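PDB 3B7F: glycosyl hydrolase, BNR repeat from Ralstonia eutropha, which is probably a hydrolase related to the non-viral sialidases, built as a seven-bladed beta-propeller, though its substrate is not established. Local coordinates for residues 17-22 and 348-353; 239-244 and 285-290; 338-343 and 359-364. All coordinates share one frame; numbering follows the deposited sequence.

Interaction 1. Residues 17-22 and 348-353; sequences APESGP and ADAHAP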
# COMPACT_ATOMS: atom_id res chain seq x y z
N ALA A 17 -15.16 -3.27 17.45
CA ALA A 17 -15.12 -2.31 18.56
C ALA A 17 -13.90 -1.44 18.24
O ALA A 17 -12.90 -1.98 17.71
CB ALA A 17 -14.98 -3.00 19.90
N PRO A 18 -13.96 -0.11 18.51
CA PRO A 18 -12.77 0.69 18.19
C PRO A 18 -11.57 0.35 19.08
O PRO A 18 -11.76 0.00 20.26
CB PRO A 18 -13.22 2.14 18.43
CG PRO A 18 -14.72 2.08 18.53
CD PRO A 18 -15.04 0.73 19.06
N GLU A 19 -10.38 0.40 18.49
CA GLU A 19 -9.14 0.15 19.24
C GLU A 19 -8.88 1.34 20.10
O GLU A 19 -9.47 2.40 19.92
CB GLU A 19 -7.95 -0.14 18.34
CG GLU A 19 -8.07 -1.47 17.62
CD GLU A 19 -6.88 -1.77 16.72
OE1 GLU A 19 -5.98 -0.92 16.58
OE2 GLU A 19 -6.82 -2.89 16.16
N SER A 20 -7.98 1.17 21.05
CA SER A 20 -7.72 2.17 22.05
C SER A 20 -6.25 2.16 22.46
O SER A 20 -5.52 1.19 22.21
CB SER A 20 -8.61 1.86 23.24
OG SER A 20 -8.51 2.86 24.20
N GLY A 21 -5.83 3.25 23.09
CA GLY A 21 -4.46 3.36 23.56
C GLY A 21 -3.44 3.87 22.53
O GLY A 21 -3.81 4.48 21.52
N PRO A 22 -2.13 3.64 22.81
CA PRO A 22 -1.08 4.13 21.95
C PRO A 22 -1.11 3.58 20.55
O PRO A 22 -1.47 2.42 20.35
CB PRO A 22 0.20 3.61 22.64
CG PRO A 22 -0.16 3.50 24.05
CD PRO A 22 -1.56 2.91 23.96
N ALA A 348 -4.03 4.50 8.25
CA ALA A 348 -5.04 4.93 9.19
C ALA A 348 -5.04 3.97 10.37
O ALA A 348 -4.62 2.83 10.22
CB ALA A 348 -6.43 5.04 8.49
N ASP A 349 -5.41 4.46 11.55
CA ASP A 349 -5.54 3.60 12.74
C ASP A 349 -7.02 3.12 12.85
O ASP A 349 -7.83 3.42 11.97
CB ASP A 349 -5.01 4.30 13.99
CG ASP A 349 -5.83 5.51 14.42
OD1 ASP A 349 -7.08 5.46 14.37
OD2 ASP A 349 -5.20 6.50 14.85
N ALA A 350 -7.34 2.36 13.90
CA ALA A 350 -8.68 1.83 14.15
C ALA A 350 -9.28 2.42 15.42
O ALA A 350 -10.16 1.82 16.03
CB ALA A 350 -8.66 0.28 14.20
N HIS A 351 -8.81 3.60 15.84
CA HIS A 351 -9.36 4.28 17.02
C HIS A 351 -10.66 4.94 16.64
O HIS A 351 -11.05 4.93 15.48
CB HIS A 351 -8.36 5.31 17.57
CG HIS A 351 -7.25 4.71 18.36
ND1 HIS A 351 -6.61 3.55 17.98
CD2 HIS A 351 -6.63 5.14 19.49
CE1 HIS A 351 -5.66 3.27 18.86
NE2 HIS A 351 -5.65 4.23 19.78
N ALA A 352 -11.33 5.50 17.64
CA ALA A 352 -12.57 6.24 17.47
C ALA A 352 -12.33 7.64 18.04
O ALA A 352 -12.13 7.78 19.24
CB ALA A 352 -13.72 5.56 18.19
N PRO A 353 -12.26 8.68 17.18
CA PRO A 353 -12.33 8.71 15.73
C PRO A 353 -11.07 8.16 15.10
O PRO A 353 -10.02 8.13 15.72
CB PRO A 353 -12.46 10.19 15.39
CG PRO A 353 -12.18 10.91 16.54
CD PRO A 353 -12.07 10.03 17.72
O HOH W 1 -5.66 1.60 16.11

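Interaction 2. Residues 239-244 and 285-290; sequences QHPAAP and VHQRDP. With EDO (1,2-ethanediol), chain H.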
# COMPACT_ATOMS: atom_id res chain seq x y z
N GLN A 239 -9.24 -3.74 0.01
CA GLN A 239 -10.47 -4.49 0.14
C GLN A 239 -10.97 -4.12 1.52
O GLN A 239 -10.20 -4.23 2.48
CB GLN A 239 -10.19 -5.99 0.05
CG GLN A 239 -11.43 -6.89 0.26
CD GLN A 239 -11.13 -8.36 0.07
OE1 GLN A 239 -10.01 -8.80 0.31
NE2 GLN A 239 -12.15 -9.12 -0.35
N HIS A 240 -12.23 -3.71 1.64
CA HIS A 240 -12.73 -3.25 2.93
C HIS A 240 -12.91 -4.41 3.91
O HIS A 240 -13.49 -5.40 3.53
CB HIS A 240 -14.02 -2.46 2.79
CG HIS A 240 -14.28 -1.60 3.97
ND1 HIS A 240 -15.00 -2.02 5.07
CD2 HIS A 240 -13.80 -0.38 4.28
CE1 HIS A 240 -14.99 -1.06 5.98
NE2 HIS A 240 -14.27 -0.06 5.53
N PRO A 241 -12.40 -4.31 5.15
CA PRO A 241 -12.51 -5.45 6.06
C PRO A 241 -13.93 -5.71 6.59
O PRO A 241 -14.26 -6.86 6.89
CB PRO A 241 -11.54 -5.09 7.18
CG PRO A 241 -11.47 -3.65 7.16
CD PRO A 241 -11.71 -3.18 5.79
N ALA A 242 -14.72 -4.65 6.71
CA ALA A 242 -16.12 -4.73 7.13
C ALA A 242 -17.10 -5.16 6.01
O ALA A 242 -18.08 -5.81 6.29
CB ALA A 242 -16.55 -3.37 7.72
N ALA A 243 -16.81 -4.79 4.76
CA ALA A 243 -17.61 -5.12 3.58
C ALA A 243 -16.64 -5.59 2.49
O ALA A 243 -16.40 -4.87 1.53
CB ALA A 243 -18.39 -3.92 3.13
N PRO A 244 -16.08 -6.82 2.63
CA PRO A 244 -15.05 -7.33 1.67
C PRO A 244 -15.44 -7.47 0.18
O PRO A 244 -14.56 -7.68 -0.66
CB PRO A 244 -14.55 -8.64 2.32
CG PRO A 244 -15.61 -8.99 3.38
CD PRO A 244 -16.37 -7.77 3.73
N VAL A 285 -8.89 3.13 3.57
CA VAL A 285 -10.31 3.00 3.94
C VAL A 285 -10.49 3.04 5.45
O VAL A 285 -9.62 2.62 6.18
CB VAL A 285 -10.93 1.69 3.40
CG1 VAL A 285 -10.60 1.54 1.98
CG2 VAL A 285 -10.44 0.44 4.20
N HIS A 286 -11.60 3.60 5.91
CA HIS A 286 -11.95 3.63 7.33
C HIS A 286 -12.23 2.16 7.72
O HIS A 286 -12.98 1.49 7.05
CB HIS A 286 -13.17 4.52 7.51
CG HIS A 286 -13.59 4.76 8.93
ND1 HIS A 286 -14.09 3.77 9.74
CD2 HIS A 286 -13.68 5.90 9.64
CE1 HIS A 286 -14.43 4.28 10.91
NE2 HIS A 286 -14.21 5.58 10.87
N GLN A 287 -11.59 1.67 8.78
CA GLN A 287 -11.76 0.27 9.25
C GLN A 287 -13.19 -0.26 9.38
O GLN A 287 -13.45 -1.40 9.02
CB GLN A 287 -11.10 0.11 10.62
CG GLN A 287 -9.67 -0.34 10.55
CD GLN A 287 -9.54 -1.79 10.19
OE1 GLN A 287 -10.27 -2.63 10.70
NE2 GLN A 287 -8.61 -2.09 9.29
N ARG A 288 -14.07 0.57 9.93
CA ARG A 288 -15.46 0.24 10.17
C ARG A 288 -16.49 0.71 9.14
O ARG A 288 -17.51 0.06 9.00
CB ARG A 288 -15.85 0.77 11.55
CG ARG A 288 -15.09 0.05 12.64
CD ARG A 288 -15.45 0.53 13.99
NE ARG A 288 -15.12 1.93 14.22
CZ ARG A 288 -13.89 2.41 14.48
NH1 ARG A 288 -12.84 1.61 14.55
NH2 ARG A 288 -13.74 3.71 14.70
N ASP A 289 -16.20 1.77 8.39
CA ASP A 289 -17.12 2.40 7.44
C ASP A 289 -16.65 2.16 6.00
O ASP A 289 -15.68 2.80 5.57
CB ASP A 289 -17.18 3.90 7.74
CG ASP A 289 -18.19 4.64 6.90
OD1 ASP A 289 -18.96 4.00 6.17
OD2 ASP A 289 -18.23 5.89 6.99
N PRO A 290 -17.33 1.27 5.23
CA PRO A 290 -16.91 1.10 3.83
C PRO A 290 -17.16 2.29 2.91
O PRO A 290 -16.72 2.24 1.77
CB PRO A 290 -17.70 -0.14 3.37
CG PRO A 290 -18.83 -0.24 4.26
CD PRO A 290 -18.42 0.35 5.58
C1 EDO H . -17.78 7.97 10.19
O1 EDO H . -17.75 6.62 9.68
C2 EDO H . -16.74 8.88 9.52
O2 EDO H . -16.83 8.97 8.08

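Interaction 3. Residues 338-343 and 359-364; sequences WLTVKR and GTTGGE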
# COMPACT_ATOMS: atom_id res chain seq x y z
N TRP A 338 5.37 21.56 -2.31
CA TRP A 338 5.32 20.57 -3.37
C TRP A 338 5.61 19.21 -2.79
O TRP A 338 6.71 18.66 -2.90
CB TRP A 338 6.28 20.96 -4.50
CG TRP A 338 6.05 22.35 -4.90
CD1 TRP A 338 6.60 23.46 -4.32
CD2 TRP A 338 5.22 22.81 -5.93
NE1 TRP A 338 6.16 24.57 -4.91
CE2 TRP A 338 5.28 24.21 -5.90
CE3 TRP A 338 4.42 22.19 -6.88
CZ2 TRP A 338 4.56 25.00 -6.78
CZ3 TRP A 338 3.72 22.96 -7.76
CH2 TRP A 338 3.79 24.36 -7.72
N LEU A 339 4.54 18.66 -2.21
CA LEU A 339 4.55 17.39 -1.51
C LEU A 339 4.15 16.19 -2.37
O LEU A 339 3.13 16.21 -3.06
CB LEU A 339 3.64 17.47 -0.26
CG LEU A 339 4.21 18.10 1.03
CD1 LEU A 339 4.83 19.41 0.86
CD2 LEU A 339 3.08 18.19 2.10
N THR A 340 4.98 15.15 -2.28
CA THR A 340 4.74 13.87 -2.92
C THR A 340 4.45 12.85 -1.82
O THR A 340 5.17 12.79 -0.84
CB THR A 340 5.94 13.49 -3.80
OG1 THR A 340 6.13 14.53 -4.77
CG2 THR A 340 5.73 12.14 -4.50
N VAL A 341 3.37 12.10 -1.97
CA VAL A 341 2.97 11.05 -1.01
C VAL A 341 2.87 9.77 -1.85
O VAL A 341 2.07 9.69 -2.77
CB VAL A 341 1.67 11.42 -0.26
CG1 VAL A 341 1.17 10.27 0.70
CG2 VAL A 341 1.90 12.70 0.51
N LYS A 342 3.75 8.80 -1.58
CA LYS A 342 3.82 7.55 -2.35
C LYS A 342 2.69 6.58 -1.91
O LYS A 342 1.99 6.85 -0.91
CB LYS A 342 5.22 6.94 -2.26
CG LYS A 342 6.34 7.62 -3.09
CD LYS A 342 7.70 7.08 -2.64
CE LYS A 342 8.76 6.95 -3.74
NZ LYS A 342 9.12 8.17 -4.44
N ARG A 343 2.54 5.48 -2.67
CA ARG A 343 1.44 4.49 -2.50
C ARG A 343 1.22 3.92 -1.13
O ARG A 343 0.08 3.69 -0.76
CB ARG A 343 1.71 3.19 -3.24
CG ARG A 343 1.83 3.24 -4.60
CD ARG A 343 2.73 2.12 -5.07
NE ARG A 343 3.18 2.66 -6.34
CZ ARG A 343 2.79 2.29 -7.53
NH1 ARG A 343 2.02 1.25 -7.71
NH2 ARG A 343 3.25 2.94 -8.56
N GLY A 359 3.25 10.21 4.98
CA GLY A 359 4.68 10.50 4.93
C GLY A 359 5.04 10.99 3.56
O GLY A 359 4.63 10.41 2.57
N THR A 360 5.86 12.04 3.51
CA THR A 360 6.24 12.66 2.26
C THR A 360 7.67 12.28 1.85
O THR A 360 8.46 11.84 2.67
CB THR A 360 6.12 14.18 2.34
OG1 THR A 360 7.15 14.68 3.16
CG2 THR A 360 4.74 14.63 2.89
N THR A 361 7.98 12.46 0.56
CA THR A 361 9.32 12.20 0.05
C THR A 361 10.31 13.24 0.62
O THR A 361 11.50 13.01 0.62
CB THR A 361 9.34 12.22 -1.47
OG1 THR A 361 8.93 13.52 -1.94
CG2 THR A 361 8.42 11.07 -2.04
N GLY A 362 9.79 14.39 1.10
CA GLY A 362 10.58 15.40 1.77
C GLY A 362 10.87 15.08 3.24
O GLY A 362 11.51 15.88 3.92
N GLY A 363 10.35 13.95 3.75
CA GLY A 363 10.64 13.47 5.09
C GLY A 363 9.80 13.92 6.25
O GLY A 363 10.27 13.86 7.37
N GLU A 364 8.56 14.33 5.98
CA GLU A 364 7.62 14.76 7.01
C GLU A 364 6.58 13.67 7.23
O GLU A 364 6.18 13.00 6.29
CB GLU A 364 6.91 16.03 6.58
CG GLU A 364 7.78 17.30 6.62
CD GLU A 364 7.06 18.54 6.12
OE1 GLU A 364 6.24 18.45 5.20
OE2 GLU A 364 7.33 19.63 6.61
O HOH W 2 7.52 15.54 -0.70
O HOH W 3 5.89 9.36 0.37

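Interaction 1. Residues 17-22 and 348-353
The imidazole of His-351 is gripped at both nitrogens by the N-terminal segment, once directly and once through a water. His-351 NE2 donates to the backbone O of Gly-21 at 2.5 Å, an exact length that is uncertain, in a bond that is nearly straight (166°) and lies close to the ring plane. His-351 ND1 meets water 1 at 2.9 Å, also at the ring edge; the same water donates to Glu-19 OE1 and accepts from the backbone N of Ala-350. Glu-19 O and Ser-20 CA lie over one face of the ring, toward its rim. With chi1 at -78°, CG stands beside the backbone N of His-351, and from there the ring reaches the carbonyl of Gly-21. Glycine suits the position, because at its positive phi a beta carbon would press on the carbonyl O of Ser-20. Alongside, the backbone N of Glu-19 donates to Ala-350 O (2.8 Å) from above the carbonyl plane, and the extended Glu-19 chain lays its CD against Ala-350 CB at 3.7 Å. Pro-18 CB packs tightly on Ala-352 CB (3.5 Å), small apolar groups that let the backbones come close. Within the 348-353 loop, Asp-349 OD1 accepts the His-351 N in an Asx turn, while OD2 makes a salt bridge to Arg-42. Histidine fits this place as a flat group with polar atoms at two edge positions: bonds at both nitrogens should limit rotation about chi2, and a segment without helix or strand is held to the 348-353 loop by side-chain, water-mediated and backbone bonds.

Interaction 2. Residues 239-244 and 285-290
The ring of His-240 is sandwiched between two prolines. Pro-290 CA sits over the centre of one face in a CH-pi contact, 3.4 Å from the centroid and 14° off the normal, while CD of the adjoining Pro-241 covers the opposite face near the rim. At the edge lie Ala-242 C, Ala-243 N and, across the contact, Arg-288 C. A second imidazole, His-286, has O1 of a bound ethanediol over one face and Arg-288 N at its edge; its CE1 in turn lies over a face of the Arg-288 guanidinium. What carries the contact is His-240 NE2, which donates to His-286 O in a bent bond (140° at the hydrogen) measured at 2.5 Å, though the exact length is uncertain. CG of His-240 is turned anti to its backbone N (chi1 -160°), which sends the ring across to the other loop, where Val-285 CG2 touches His-240 CD2 at 3.5 Å. Within its own segment, His-240 ND1 receives a weak bond from Ala-243 N. Beside the ring, Pro-241 CG approaches Gln-287 O (3.5 Å), and Ala-243 CB meets Pro-290 CB at 3.8 Å; proline and alanine suit these places, being compact and apolar. The ethanediol, probably from the crystallisation liquor, donates through O1 to Asp-289 OD2 (2.8 Å), also hydrogen-bonded to Thr-292 OG1, which the ethanediol meets as well. The Arg-288 guanidinium is hydrogen-bonded to the carbonyls of Ala-350 and His-351. Both segments link the first and second strands of their four-stranded sheets, so the contact joins corresponding loops of adjacent blades in a seven-bladed beta-propeller.

Interaction 3. Residues 338-343 and 359-364
Thr-340 and Thr-361 form the heart of the contact. Thr-361 N donates to Thr-340 O at 3.2 Å with an angle of 152° at the hydrogen, and the same oxygen receives a CA-H...O contact from Thr-360 CA. The two threonine side chains lie close together: Thr-361 OG1 comes to 3.5 Å from Thr-340 CB, while their CG2 methyls touch. Thr-361 CG2 also meets the end of Lys-342, whose bent chain brings Lys-342 NZ to 3.8 Å from that methyl; the amine itself is hydrogen-bonded to His-384. On the other flank Thr-360 CG2 rests against the branch point CG of Leu-339 (4.0 Å), and the methyls of Val-341 approach Gly-359 O and Thr-360 CG2. Two waters bridge the segments. Water 2 accepts from Thr-340 N and is hydrogen-bonded to Thr-361 OG1 (2.8 Å); water 3 accepts from Lys-342 N and donates to Gly-359 O (2.7 Å). Further out, a type I turn from Thr-360 to Gly-363, closed by Gly-363 N on Thr-360 O, shapes the second segment. Thr-360 OG1, at chi1 72° between the backbone N and the carbonyl carbon, accepts from Glu-364 N and so ties the turn to its exit. Gly-363 takes a positive phi that glycine adopts readily, and Glu-364 OE1 is held by Trp-366. Threonine suits positions 360 and 361 because each methyl packs across the contact while the hydroxyl binds Glu-364 N or water. One direct backbone bond and two water bridges thus supply the polar links, beside direct methyl packing.

In the fold
From the N terminus, residues 17-22 precede strand 24-29 and meet 348-353, so interaction 1 closes a very long loop spanning most of the propeller. Interaction 2 is nested within it, joining the sheet that starts at 234-239 to the one that starts at 282-285. Interaction 3 follows in series after interaction 2 but crosses interaction 1, since 348-353 lies between 338-343 and 359-364; it packs the linker entering the sheet of 346-379 on that sheet's own hairpin. Interactions 1 and 2 touch chiefly through Arg-288, with Gln-287 packing on Ala-350, binding three neighbouring parts of the ring. Interaction 3 stands about 10 Å from both, nearest atoms.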